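PDB 4RVU: probable quinone reductase Qor (NADPH:quinone reductase) (Zeta-crystallin homolog protein) from Mycobacterium tuberculosis, which binds NADPH and probably passes its electrons to quinones, as expected of a quinone reductase of the zeta-crystallin type. Local coordinates for residues E33-A38 with T70-G75; I41-I46 with G98-F103; A133-K138 with T269-F274. One frame throughout, in Å; residues are numbered along the deposited sequence.

Interaction 1: residues E33-A38 with T70-G75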
loop_
_atom_site.group_PDB
_atom_site.type_symbol
_atom_site.label_atom_id
_atom_site.label_comp_id
_atom_site.label_asym_id
_atom_site.label_seq_id
_atom_site.Cartn_x
_atom_site.Cartn_y
_atom_site.Cartn_z
ATOM N N GLU A 33 -26.442 18.407 13.251
ATOM C CA GLU A 33 -25.511 19.534 13.111
ATOM C C GLU A 33 -25.505 20.530 14.260
ATOM O O GLU A 33 -26.500 20.711 14.966
ATOM C CB GLU A 33 -25.771 20.283 11.801
ATOM C CG GLU A 33 -25.531 19.440 10.563
ATOM C CD GLU A 33 -25.732 20.212 9.276
ATOM O OE1 GLU A 33 -26.439 21.236 9.301
ATOM O OE2 GLU A 33 -25.185 19.783 8.236
ATOM N N LEU A 34 -24.355 21.173 14.433
ATOM C CA LEU A 34 -24.206 22.292 15.351
ATOM C C LEU A 34 -24.056 23.536 14.503
ATOM O O LEU A 34 -23.565 23.456 13.375
ATOM C CB LEU A 34 -22.936 22.107 16.179
ATOM C CG LEU A 34 -22.824 20.821 16.983
ATOM C CD1 LEU A 34 -21.380 20.601 17.427
ATOM C CD2 LEU A 34 -23.742 20.912 18.171
ATOM N N LEU A 35 -24.477 24.685 15.030
ATOM C CA LEU A 35 -24.194 25.960 14.392
ATOM C C LEU A 35 -23.068 26.599 15.196
ATOM O O LEU A 35 -23.195 26.775 16.405
ATOM C CB LEU A 35 -25.429 26.858 14.420
ATOM C CG LEU A 35 -25.231 28.295 13.934
ATOM C CD1 LEU A 35 -24.984 28.314 12.436
ATOM C CD2 LEU A 35 -26.438 29.156 14.300
ATOM N N ILE A 36 -21.951 26.891 14.539
ATOM C CA ILE A 36 -20.771 27.387 15.227
ATOM C C ILE A 36 -20.555 28.853 14.876
ATOM O O ILE A 36 -20.558 29.217 13.702
ATOM C CB ILE A 36 -19.528 26.553 14.829
ATOM C CG1 ILE A 36 -19.718 25.094 15.270
ATOM C CG2 ILE A 36 -18.248 27.148 15.414
ATOM C CD1 ILE A 36 -18.647 24.143 14.790
ATOM N N LYS A 37 -20.391 29.699 15.887
ATOM C CA LYS A 37 -19.949 31.062 15.626
ATOM C C LYS A 37 -18.420 31.072 15.627
ATOM O O LYS A 37 -17.787 30.843 16.663
ATOM C CB LYS A 37 -20.493 32.053 16.660
ATOM C CG LYS A 37 -20.042 33.498 16.372
ATOM C CD LYS A 37 -20.644 34.544 17.293
ATOM C CE LYS A 37 -20.205 35.932 16.832
ATOM N NZ LYS A 37 -20.511 37.002 17.825
ATOM N N ALA A 38 -17.834 31.329 14.462
ATOM C CA ALA A 38 -16.380 31.231 14.280
ATOM C C ALA A 38 -15.553 32.195 15.133
ATOM O O ALA A 38 -15.880 33.387 15.253
ATOM C CB ALA A 38 -16.023 31.399 12.819
ATOM N N THR A 70 -17.750 29.037 19.028
ATOM C CA THR A 70 -18.701 28.666 20.066
ATOM C C THR A 70 -19.989 28.131 19.464
ATOM O O THR A 70 -20.421 28.579 18.400
ATOM C CB THR A 70 -19.010 29.854 21.016
ATOM O OG1 THR A 70 -19.321 31.014 20.236
ATOM C CG2 THR A 70 -17.808 30.145 21.896
ATOM N N VAL A 71 -20.588 27.158 20.143
ATOM C CA VAL A 71 -21.850 26.595 19.678
ATOM C C VAL A 71 -22.962 27.612 19.904
ATOM O O VAL A 71 -23.311 27.921 21.051
ATOM C CB VAL A 71 -22.179 25.272 20.378
ATOM C CG1 VAL A 71 -23.528 24.741 19.900
ATOM C CG2 VAL A 71 -21.083 24.244 20.098
ATOM N N GLU A 72 -23.488 28.146 18.805
ATOM C CA GLU A 72 -24.541 29.158 18.843
ATOM C C GLU A 72 -25.911 28.481 18.930
ATOM O O GLU A 72 -26.851 29.013 19.531
ATOM C CB GLU A 72 -24.459 30.018 17.576
ATOM C CG GLU A 72 -25.471 31.151 17.497
ATOM C CD GLU A 72 -24.947 32.450 18.083
ATOM O OE1 GLU A 72 -23.837 32.438 18.655
ATOM O OE2 GLU A 72 -25.652 33.478 17.971
ATOM N N ALA A 73 -26.016 27.303 18.320
ATOM C CA ALA A 73 -27.259 26.538 18.312
ATOM C C ALA A 73 -26.986 25.079 17.973
ATOM O O ALA A 73 -25.999 24.757 17.308
ATOM C CB ALA A 73 -28.252 27.131 17.315
ATOM N N VAL A 74 -27.879 24.205 18.426
ATOM C CA VAL A 74 -27.821 22.788 18.109
ATOM C C VAL A 74 -28.979 22.492 17.167
ATOM O O VAL A 74 -30.068 23.051 17.336
ATOM C CB VAL A 74 -27.932 21.947 19.400
ATOM C CG1 VAL A 74 -27.978 20.466 19.083
ATOM C CG2 VAL A 74 -26.782 22.258 20.343
ATOM N N GLY A 75 -28.756 21.650 16.162
ATOM C CA GLY A 75 -29.806 21.304 15.214
ATOM C C GLY A 75 -31.068 20.791 15.897
ATOM O O GLY A 75 -31.007 20.266 17.011
#

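Interaction 2: residues I41-I46 with G98-F103. With NDP (NADPH dihydro-nicotinamide-adenine-dinucleotide phosphate), chain E.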
loop_
_atom_site.group_PDB
_atom_site.type_symbol
_atom_site.label_atom_id
_atom_site.label_comp_id
_atom_site.label_asym_id
_atom_site.label_seq_id
_atom_site.Cartn_x
_atom_site.Cartn_y
_atom_site.Cartn_z
ATOM N N ILE A 41 -10.537 30.302 11.877
ATOM C CA ILE A 41 -10.894 29.435 10.756
ATOM C C ILE A 41 -9.626 28.858 10.156
ATOM O O ILE A 41 -8.707 29.596 9.821
ATOM C CB ILE A 41 -11.663 30.246 9.702
ATOM C CG1 ILE A 41 -12.978 30.747 10.298
ATOM C CG2 ILE A 41 -11.948 29.413 8.448
ATOM C CD1 ILE A 41 -13.520 31.972 9.606
ATOM N N GLY A 42 -9.572 27.538 10.001
ATOM C CA GLY A 42 -8.369 26.909 9.490
ATOM C C GLY A 42 -8.248 27.047 7.983
ATOM O O GLY A 42 -9.238 26.980 7.258
ATOM N N VAL A 43 -7.028 27.259 7.512
ATOM C CA VAL A 43 -6.740 27.215 6.082
ATOM C C VAL A 43 -6.050 25.888 5.763
ATOM O O VAL A 43 -5.121 25.478 6.463
ATOM C CB VAL A 43 -5.872 28.416 5.645
ATOM C CG1 VAL A 43 -5.489 28.302 4.170
ATOM C CG2 VAL A 43 -6.637 29.710 5.877
ATOM N N ASN A 44 -6.523 25.205 4.726
ATOM C CA ASN A 44 -5.945 23.910 4.365
ATOM C C ASN A 44 -5.687 23.820 2.882
ATOM O O ASN A 44 -6.429 24.397 2.097
ATOM C CB ASN A 44 -6.868 22.785 4.822
ATOM C CG ASN A 44 -6.929 22.694 6.323
ATOM O OD1 ASN A 44 -5.994 22.186 6.955
ATOM N ND2 ASN A 44 -8.000 23.229 6.915
ATOM N N PHE A 45 -4.633 23.103 2.490
ATOM C CA PHE A 45 -4.278 23.063 1.075
ATOM C C PHE A 45 -5.423 22.522 0.224
ATOM O O PHE A 45 -5.595 22.933 -0.925
ATOM C CB PHE A 45 -2.999 22.266 0.827
ATOM C CG PHE A 45 -2.135 22.862 -0.241
ATOM C CD1 PHE A 45 -2.427 22.661 -1.586
ATOM C CD2 PHE A 45 -1.050 23.648 0.098
ATOM C CE1 PHE A 45 -1.632 23.232 -2.578
ATOM C CE2 PHE A 45 -0.254 24.223 -0.875
ATOM C CZ PHE A 45 -0.545 24.016 -2.217
ATOM N N ILE A 46 -6.227 21.636 0.796
ATOM C CA ILE A 46 -7.374 21.099 0.073
ATOM C C ILE A 46 -8.379 22.175 -0.299
ATOM O O ILE A 46 -9.105 22.020 -1.284
ATOM C CB ILE A 46 -8.072 19.938 0.834
ATOM C CG1 ILE A 46 -8.987 19.140 -0.108
ATOM C CG2 ILE A 46 -8.854 20.439 2.014
ATOM C CD1 ILE A 46 -9.671 17.968 0.568
ATOM N N GLY A 98 -18.901 25.204 4.819
ATOM C CA GLY A 98 -18.821 26.654 4.695
ATOM C C GLY A 98 -18.057 27.348 5.819
ATOM O O GLY A 98 -18.505 28.362 6.356
ATOM N N ALA A 99 -16.884 26.823 6.159
ATOM C CA ALA A 99 -16.131 27.328 7.313
ATOM C C ALA A 99 -15.621 28.768 7.180
ATOM O O ALA A 99 -15.411 29.445 8.196
ATOM C CB ALA A 99 -14.972 26.383 7.656
ATOM N N TYR A 100 -15.380 29.238 5.955
ATOM C CA TYR A 100 -14.895 30.618 5.788
ATOM C C TYR A 100 -16.074 31.583 5.906
ATOM O O TYR A 100 -16.530 32.141 4.900
ATOM C CB TYR A 100 -14.246 30.860 4.420
ATOM C CG TYR A 100 -12.897 30.218 4.115
ATOM C CD1 TYR A 100 -12.438 29.091 4.795
ATOM C CD2 TYR A 100 -12.090 30.746 3.112
ATOM C CE1 TYR A 100 -11.213 28.493 4.457
ATOM C CE2 TYR A 100 -10.866 30.169 2.776
ATOM C CZ TYR A 100 -10.445 29.038 3.447
ATOM O OH TYR A 100 -9.241 28.485 3.111
ATOM N N ALA A 101 -16.568 31.773 7.126
ATOM C CA ALA A 101 -17.741 32.610 7.382
ATOM C C ALA A 101 -17.791 32.925 8.858
ATOM O O ALA A 101 -17.068 32.315 9.639
ATOM C CB ALA A 101 -19.016 31.882 6.967
ATOM N N GLU A 102 -18.665 33.851 9.252
ATOM C CA GLU A 102 -18.822 34.158 10.667
ATOM C C GLU A 102 -19.530 33.028 11.396
ATOM O O GLU A 102 -19.319 32.826 12.599
ATOM C CB GLU A 102 -19.601 35.455 10.845
ATOM C CG GLU A 102 -18.811 36.677 10.467
ATOM C CD GLU A 102 -19.577 37.942 10.721
ATOM O OE1 GLU A 102 -20.381 38.320 9.845
ATOM O OE2 GLU A 102 -19.378 38.547 11.798
ATOM N N PHE A 103 -20.365 32.297 10.656
ATOM C CA PHE A 103 -21.130 31.175 11.187
ATOM C C PHE A 103 -21.133 30.047 10.173
ATOM O O PHE A 103 -21.235 30.291 8.963
ATOM C CB PHE A 103 -22.587 31.583 11.450
ATOM C CG PHE A 103 -22.751 32.653 12.497
ATOM C CD1 PHE A 103 -22.651 33.999 12.156
ATOM C CD2 PHE A 103 -23.043 32.314 13.813
ATOM C CE1 PHE A 103 -22.816 34.985 13.119
ATOM C CE2 PHE A 103 -23.216 33.296 14.782
ATOM C CZ PHE A 103 -23.094 34.633 14.432
HETATM P PA NDP E . 1.373 23.075 3.965
HETATM O O1A NDP E . 1.264 24.040 5.111
HETATM O O2A NDP E . 2.284 21.887 4.082
HETATM O O5B NDP E . 1.765 23.896 2.639
HETATM C C5B NDP E . 2.213 23.209 1.476
HETATM C C4B NDP E . 3.730 23.150 1.523
HETATM O O4B NDP E . 4.242 22.234 0.555
HETATM C C3B NDP E . 4.348 24.494 1.182
HETATM O O3B NDP E . 4.501 25.316 2.340
HETATM C C2B NDP E . 5.684 24.119 0.574
HETATM O O2B NDP E . 6.718 24.182 1.547
HETATM C C1B NDP E . 5.511 22.689 0.085
HETATM N N9A NDP E . 5.554 22.722 -1.395
HETATM C C8A NDP E . 6.449 22.088 -2.170
HETATM N N7A NDP E . 6.224 22.341 -3.481
HETATM C C5A NDP E . 5.166 23.165 -3.557
HETATM C C6A NDP E . 4.403 23.824 -4.641
HETATM N N6A NDP E . 4.742 23.643 -5.936
HETATM N N1A NDP E . 3.363 24.610 -4.292
HETATM C C2A NDP E . 3.022 24.795 -3.005
HETATM N N3A NDP E . 3.668 24.231 -1.973
HETATM C C4A NDP E . 4.730 23.418 -2.178
HETATM O O3 NDP E . -0.104 22.570 3.598
HETATM P PN NDP E . -0.991 21.724 4.633
HETATM O O1N NDP E . -0.194 21.508 5.892
HETATM O O2N NDP E . -2.356 22.358 4.687
HETATM O O5D NDP E . -1.132 20.311 3.884
HETATM C C5D NDP E . 0.026 19.548 3.555
HETATM C C4D NDP E . -0.298 18.586 2.422
HETATM O O4D NDP E . -1.072 17.496 2.919
HETATM C C3D NDP E . -1.140 19.257 1.356
HETATM O O3D NDP E . -0.715 18.772 0.084
HETATM C C2D NDP E . -2.552 18.786 1.625
HETATM O O2D NDP E . -3.289 18.703 0.403
HETATM C C1D NDP E . -2.326 17.416 2.241
HETATM N N1N NDP E . -3.350 17.008 3.204
HETATM C C2N NDP E . -3.898 15.798 3.069
HETATM C C3N NDP E . -4.862 15.323 3.946
HETATM C C7N NDP E . -5.438 13.956 3.729
HETATM O O7N NDP E . -6.235 13.513 4.536
HETATM N N7N NDP E . -5.053 13.261 2.661
HETATM C C4N NDP E . -5.331 16.162 5.112
HETATM C C5N NDP E . -4.650 17.450 5.153
HETATM C C6N NDP E . -3.694 17.816 4.212
HETATM P P2B NDP E . 8.265 24.164 1.107
HETATM O O1X NDP E . 8.227 23.815 -0.354
HETATM O O2X NDP E . 8.748 25.557 1.391
HETATM O O3X NDP E . 8.889 23.121 1.987
#

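Interaction 3: residues A133-K138 with T269-F274. With NDP (NADPH dihydro-nicotinamide-adenine-dinucleotide phosphate), chain E.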
loop_
_atom_site.group_PDB
_atom_site.type_symbol
_atom_site.label_atom_id
_atom_site.label_comp_id
_atom_site.label_asym_id
_atom_site.label_seq_id
_atom_site.Cartn_x
_atom_site.Cartn_y
_atom_site.Cartn_z
ATOM N N ALA A 133 -1.965 13.994 10.886
ATOM C CA ALA A 133 -0.713 13.457 11.417
ATOM C C ALA A 133 -0.977 12.212 12.264
ATOM O O ALA A 133 -0.243 11.227 12.172
ATOM C CB ALA A 133 0.043 14.519 12.220
ATOM N N HIS A 134 -2.042 12.237 13.063
ATOM C CA HIS A 134 -2.366 11.081 13.896
ATOM C C HIS A 134 -2.591 9.834 13.048
ATOM O O HIS A 134 -1.976 8.794 13.294
ATOM C CB HIS A 134 -3.609 11.330 14.753
ATOM C CG HIS A 134 -3.919 10.208 15.693
ATOM N ND1 HIS A 134 -4.664 9.106 15.322
ATOM C CD2 HIS A 134 -3.564 10.002 16.985
ATOM C CE1 HIS A 134 -4.767 8.281 16.349
ATOM N NE2 HIS A 134 -4.106 8.801 17.371
ATOM N N TYR A 135 -3.478 9.920 12.058
ATOM C CA TYR A 135 -3.790 8.714 11.291
ATOM C C TYR A 135 -2.578 8.260 10.474
ATOM O O TYR A 135 -2.359 7.058 10.273
ATOM C CB TYR A 135 -5.097 8.853 10.465
ATOM C CG TYR A 135 -5.025 9.530 9.094
ATOM C CD1 TYR A 135 -4.348 8.930 8.031
ATOM C CD2 TYR A 135 -5.711 10.719 8.847
ATOM C CE1 TYR A 135 -4.297 9.516 6.787
ATOM C CE2 TYR A 135 -5.677 11.314 7.594
ATOM C CZ TYR A 135 -4.968 10.702 6.570
ATOM O OH TYR A 135 -4.919 11.267 5.313
ATOM N N LEU A 136 -1.775 9.220 10.030
ATOM C CA LEU A 136 -0.571 8.886 9.263
ATOM C C LEU A 136 0.430 8.102 10.116
ATOM O O LEU A 136 1.017 7.126 9.636
ATOM C CB LEU A 136 0.074 10.150 8.679
ATOM C CG LEU A 136 -0.593 10.783 7.453
ATOM C CD1 LEU A 136 0.041 12.134 7.094
ATOM C CD2 LEU A 136 -0.590 9.836 6.248
ATOM N N LEU A 137 0.606 8.520 11.370
ATOM C CA LEU A 137 1.606 7.936 12.275
ATOM C C LEU A 137 1.107 6.742 13.071
ATOM O O LEU A 137 1.905 5.957 13.572
ATOM C CB LEU A 137 2.104 8.987 13.262
ATOM C CG LEU A 137 2.916 10.127 12.676
ATOM C CD1 LEU A 137 3.103 11.205 13.724
ATOM C CD2 LEU A 137 4.259 9.612 12.211
ATOM N N LYS A 138 -0.207 6.619 13.220
ATOM C CA LYS A 138 -0.761 5.570 14.075
ATOM C C LYS A 138 -1.493 4.476 13.304
ATOM O O LYS A 138 -1.650 3.366 13.811
ATOM C CB LYS A 138 -1.707 6.173 15.127
ATOM C CG LYS A 138 -1.026 7.075 16.154
ATOM C CD LYS A 138 -0.298 6.251 17.210
ATOM C CE LYS A 138 0.404 7.138 18.245
ATOM N NZ LYS A 138 -0.532 7.984 18.987
ATOM N N THR A 269 0.154 3.905 -0.609
ATOM C CA THR A 269 -1.215 4.180 -0.211
ATOM C C THR A 269 -1.489 5.661 -0.381
ATOM O O THR A 269 -0.593 6.480 -0.192
ATOM C CB THR A 269 -1.482 3.731 1.238
ATOM O OG1 THR A 269 -2.847 4.020 1.582
ATOM C CG2 THR A 269 -0.552 4.475 2.205
ATOM N N ARG A 270 -2.720 6.004 -0.752
ATOM C CA ARG A 270 -3.103 7.412 -0.907
ATOM C C ARG A 270 -4.319 7.667 -0.028
ATOM O O ARG A 270 -5.457 7.574 -0.494
ATOM C CB ARG A 270 -3.438 7.737 -2.369
ATOM C CG ARG A 270 -3.256 9.229 -2.765
ATOM C CD ARG A 270 -4.099 10.190 -1.912
ATOM N NE ARG A 270 -3.894 11.598 -2.249
ATOM C CZ ARG A 270 -4.446 12.617 -1.591
ATOM N NH1 ARG A 270 -5.229 12.400 -0.544
ATOM N NH2 ARG A 270 -4.209 13.864 -1.974
ATOM N N PRO A 271 -4.083 8.008 1.251
ATOM C CA PRO A 271 -5.208 8.117 2.178
ATOM C C PRO A 271 -5.905 9.476 2.137
ATOM O O PRO A 271 -5.340 10.485 1.680
ATOM C CB PRO A 271 -4.545 7.928 3.545
ATOM C CG PRO A 271 -3.156 8.506 3.356
ATOM C CD PRO A 271 -2.779 8.118 1.935
ATOM N N SER A 272 -7.146 9.469 2.613
ATOM C CA SER A 272 -7.935 10.674 2.832
ATOM C C SER A 272 -8.486 10.626 4.255
ATOM O O SER A 272 -8.884 9.561 4.731
ATOM C CB SER A 272 -9.074 10.738 1.815
ATOM O OG SER A 272 -10.209 11.392 2.340
ATOM N N LEU A 273 -8.484 11.780 4.927
ATOM C CA LEU A 273 -8.992 11.932 6.293
ATOM C C LEU A 273 -10.394 11.331 6.465
ATOM O O LEU A 273 -10.736 10.790 7.528
ATOM C CB LEU A 273 -8.998 13.428 6.688
ATOM C CG LEU A 273 -9.486 13.765 8.100
ATOM C CD1 LEU A 273 -8.598 13.076 9.136
ATOM C CD2 LEU A 273 -9.566 15.288 8.368
ATOM N N PHE A 274 -11.203 11.437 5.420
ATOM C CA PHE A 274 -12.548 10.867 5.426
ATOM C C PHE A 274 -12.577 9.406 5.909
ATOM O O PHE A 274 -13.461 9.017 6.682
ATOM C CB PHE A 274 -13.170 10.992 4.032
ATOM C CG PHE A 274 -14.536 10.386 3.927
ATOM C CD1 PHE A 274 -15.650 11.071 4.387
ATOM C CD2 PHE A 274 -14.712 9.124 3.368
ATOM C CE1 PHE A 274 -16.920 10.512 4.294
ATOM C CE2 PHE A 274 -15.977 8.560 3.272
ATOM C CZ PHE A 274 -17.083 9.259 3.735
HETATM P PA NDP E . 1.373 23.075 3.965
HETATM O O1A NDP E . 1.264 24.040 5.111
HETATM O O2A NDP E . 2.284 21.887 4.082
HETATM O O5B NDP E . 1.765 23.896 2.639
HETATM C C5B NDP E . 2.213 23.209 1.476
HETATM C C4B NDP E . 3.730 23.150 1.523
HETATM O O4B NDP E . 4.242 22.234 0.555
HETATM C C3B NDP E . 4.348 24.494 1.182
HETATM O O3B NDP E . 4.501 25.316 2.340
HETATM C C2B NDP E . 5.684 24.119 0.574
HETATM O O2B NDP E . 6.718 24.182 1.547
HETATM C C1B NDP E . 5.511 22.689 0.085
HETATM N N9A NDP E . 5.554 22.722 -1.395
HETATM C C8A NDP E . 6.449 22.088 -2.170
HETATM N N7A NDP E . 6.224 22.341 -3.481
HETATM C C5A NDP E . 5.166 23.165 -3.557
HETATM C C6A NDP E . 4.403 23.824 -4.641
HETATM N N6A NDP E . 4.742 23.643 -5.936
HETATM N N1A NDP E . 3.363 24.610 -4.292
HETATM C C2A NDP E . 3.022 24.795 -3.005
HETATM N N3A NDP E . 3.668 24.231 -1.973
HETATM C C4A NDP E . 4.730 23.418 -2.178
HETATM O O3 NDP E . -0.104 22.570 3.598
HETATM P PN NDP E . -0.991 21.724 4.633
HETATM O O1N NDP E . -0.194 21.508 5.892
HETATM O O2N NDP E . -2.356 22.358 4.687
HETATM O O5D NDP E . -1.132 20.311 3.884
HETATM C C5D NDP E . 0.026 19.548 3.555
HETATM C C4D NDP E . -0.298 18.586 2.422
HETATM O O4D NDP E . -1.072 17.496 2.919
HETATM C C3D NDP E . -1.140 19.257 1.356
HETATM O O3D NDP E . -0.715 18.772 0.084
HETATM C C2D NDP E . -2.552 18.786 1.625
HETATM O O2D NDP E . -3.289 18.703 0.403
HETATM C C1D NDP E . -2.326 17.416 2.241
HETATM N N1N NDP E . -3.350 17.008 3.204
HETATM C C2N NDP E . -3.898 15.798 3.069
HETATM C C3N NDP E . -4.862 15.323 3.946
HETATM C C7N NDP E . -5.438 13.956 3.729
HETATM O O7N NDP E . -6.235 13.513 4.536
HETATM N N7N NDP E . -5.053 13.261 2.661
HETATM C C4N NDP E . -5.331 16.162 5.112
HETATM C C5N NDP E . -4.650 17.450 5.153
HETATM C C6N NDP E . -3.694 17.816 4.212
HETATM P P2B NDP E . 8.265 24.164 1.107
HETATM O O1X NDP E . 8.227 23.815 -0.354
HETATM O O2X NDP E . 8.748 25.557 1.391
HETATM O O3X NDP E . 8.889 23.121 1.987
#

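Interaction 1: residues E33-A38 with T70-G75
Leu35 and Ala73 face each other as a hydrogen-bonded pair at the middle of two antiparallel strands, and around them the contact is at its tightest. The amide of Leu35 gives an almost straight bond to Ala73 O (2.7 Å, 175° at the hydrogen). In return, Leu35 O takes the amide of Glu72 at 2.8 Å and, weakly, that of Ala73. Two residues thus stand opposite one, which is a classic beta bulge; Glu72 has a near-helical backbone, and the register moves by one before Ile36 meets Val71. Beyond the bulge Lys37 and Thr70 exchange two backbone bonds, and at the other end Gly75 N closes on Glu33 O at 2.7 Å.

On the face that carries Leu34, Ile36, Val71 and Val74, Leu34 and Val74 run side by side, pointing the same way, with Leu34 CD2 4.0 Å from Val74 CG2, and the same methyl also reaches Val71 CG1. The other face passes from apolar to solvent. Leu35 CG lies anti to its backbone N (chi1 173°), which brings CD2 alongside Glu72 CG at 3.9 Å. Glu72 then bends at its second torsion, and Lys37 extends past it into the open. Their charged ends, Lys37 NZ and Glu72 OE1, stay 5.7 Å apart, so any attraction is probably loose.

Strand 33-38 is central here: its other edge bonds to strand 103-107 through Leu34 with Ala106 and Ile36 with Cys104. Strand 90-93 flanks the far edge of strand 67-74, and its Val91 packs against both Ile36 and Val71.

Interaction 2: residues I41-I46 with G98-F103
Ile41 turns CG1 anti to its carbonyl carbon (chi1 -63°), which leaves CG2 beside that carbon and facing Tyr100; the Tyr100 ring, itself swung anti to its carbonyl carbon (chi1 -70°), crosses this methyl at a slant, CG2 to CD1 3.7 Å. The longer Ile41 branch reaches further into the bend of residues 99-101. Its CD1 sits 3.5 Å from Ala99 O and 3.6 Å from Ala101 O, while Tyr100 is the centre of an inverse gamma turn closed by a weak bond from Ala101 N to Ala99 O. No hydrogen bond joins the two segments, and the grip is one of shape.

The ring continues past Gly42 O to Val43, whose CG1 lies 3.9 Å from Tyr100 OH. That buried hydroxyl is satisfied by Asp47 and His316. Asp47 also takes the amide of Asn44, so one carboxylate links the tyrosine to the approach to the cofactor. There Phe45 N bonds NADPH O2N at 3.3 Å, and Phe45 CB rests against C3D of the nicotinamide ribose.

Strand 327-331 lies alongside, its Leu330 touching Ile41, Val43 and Tyr100; strand 5-10 covers Ala101, and helix 312-320 borders Val43, Phe45 and Tyr100.

Interaction 3: residues A133-K138 with T269-F274
The Tyr135 ring has the nicotinamide oxygen O7N of NADPH and Pro271 CG at its edge, both near the ring plane, while Pro271 CB and Leu273 CA approach obliquely. Pro271 CB comes to 3.6 Å from Tyr135 CE1. Across the ring, Leu273 CD1 lies 3.7 Å from Tyr135 CD2, so the aromatic is held between the proline and the leucine. Phe276 stacks on the same ring from outside the two segments.

Tyr135 CG stands between its backbone N and carbonyl carbon (chi1 84°), a setting that sends the ring off the helix toward residues 271-273. No protein hydrogen bond crosses between the segments; the carboxamide of NADPH joins them instead. Its oxygen O7N accepts two bonds, one from Tyr135 OH at 2.7 Å and another from Leu273 N at 2.9 Å. Its nitrogen N7N donates to Pro271 O at 3.0 Å, and the same carbonyl receives Arg270 NH1. With both ends of the amide held, its rotation about the bond to the nicotinamide ring is fixed. Leu136 adds a lighter apolar touch, its CD2 4.1 Å from Pro271 CG, the two side chains crossing at about a right angle.

Just before this loop Thr269 pairs antiparallel with a strand of the second subunit, and Ser272 N bonds Ser265 OG of that subunit, so the loop belongs to the dimer interface as well as to the pocket. Backbone groups that read the carboxamide, in a loop leaving the last strand of the parallel sheet, are a feature of the nicotinamide site in medium-chain dehydrogenases and reductases.

In the fold
From the N terminus, strand 33-38 comes first, and interaction 1 closes the loop that runs out through helix 45-52 and returns on strand 67-74. Segment 41-46 lies within that loop, whereas its partner 98-103 comes after it, so interactions 1 and 2 cross in sequence. They also touch in space: Ala38 N probably bonds Glu102 O at 2.8 Å, and Phe103 packs on Lys37 and Glu72. Both belong to the GroES-like part. Interaction 3 follows in series, joining helix 120-140 to the end of the Rossmann-type parallel sheet across 130 residues. Its nearest atoms are about 7 Å from those of interaction 2, and NADPH bridges the two.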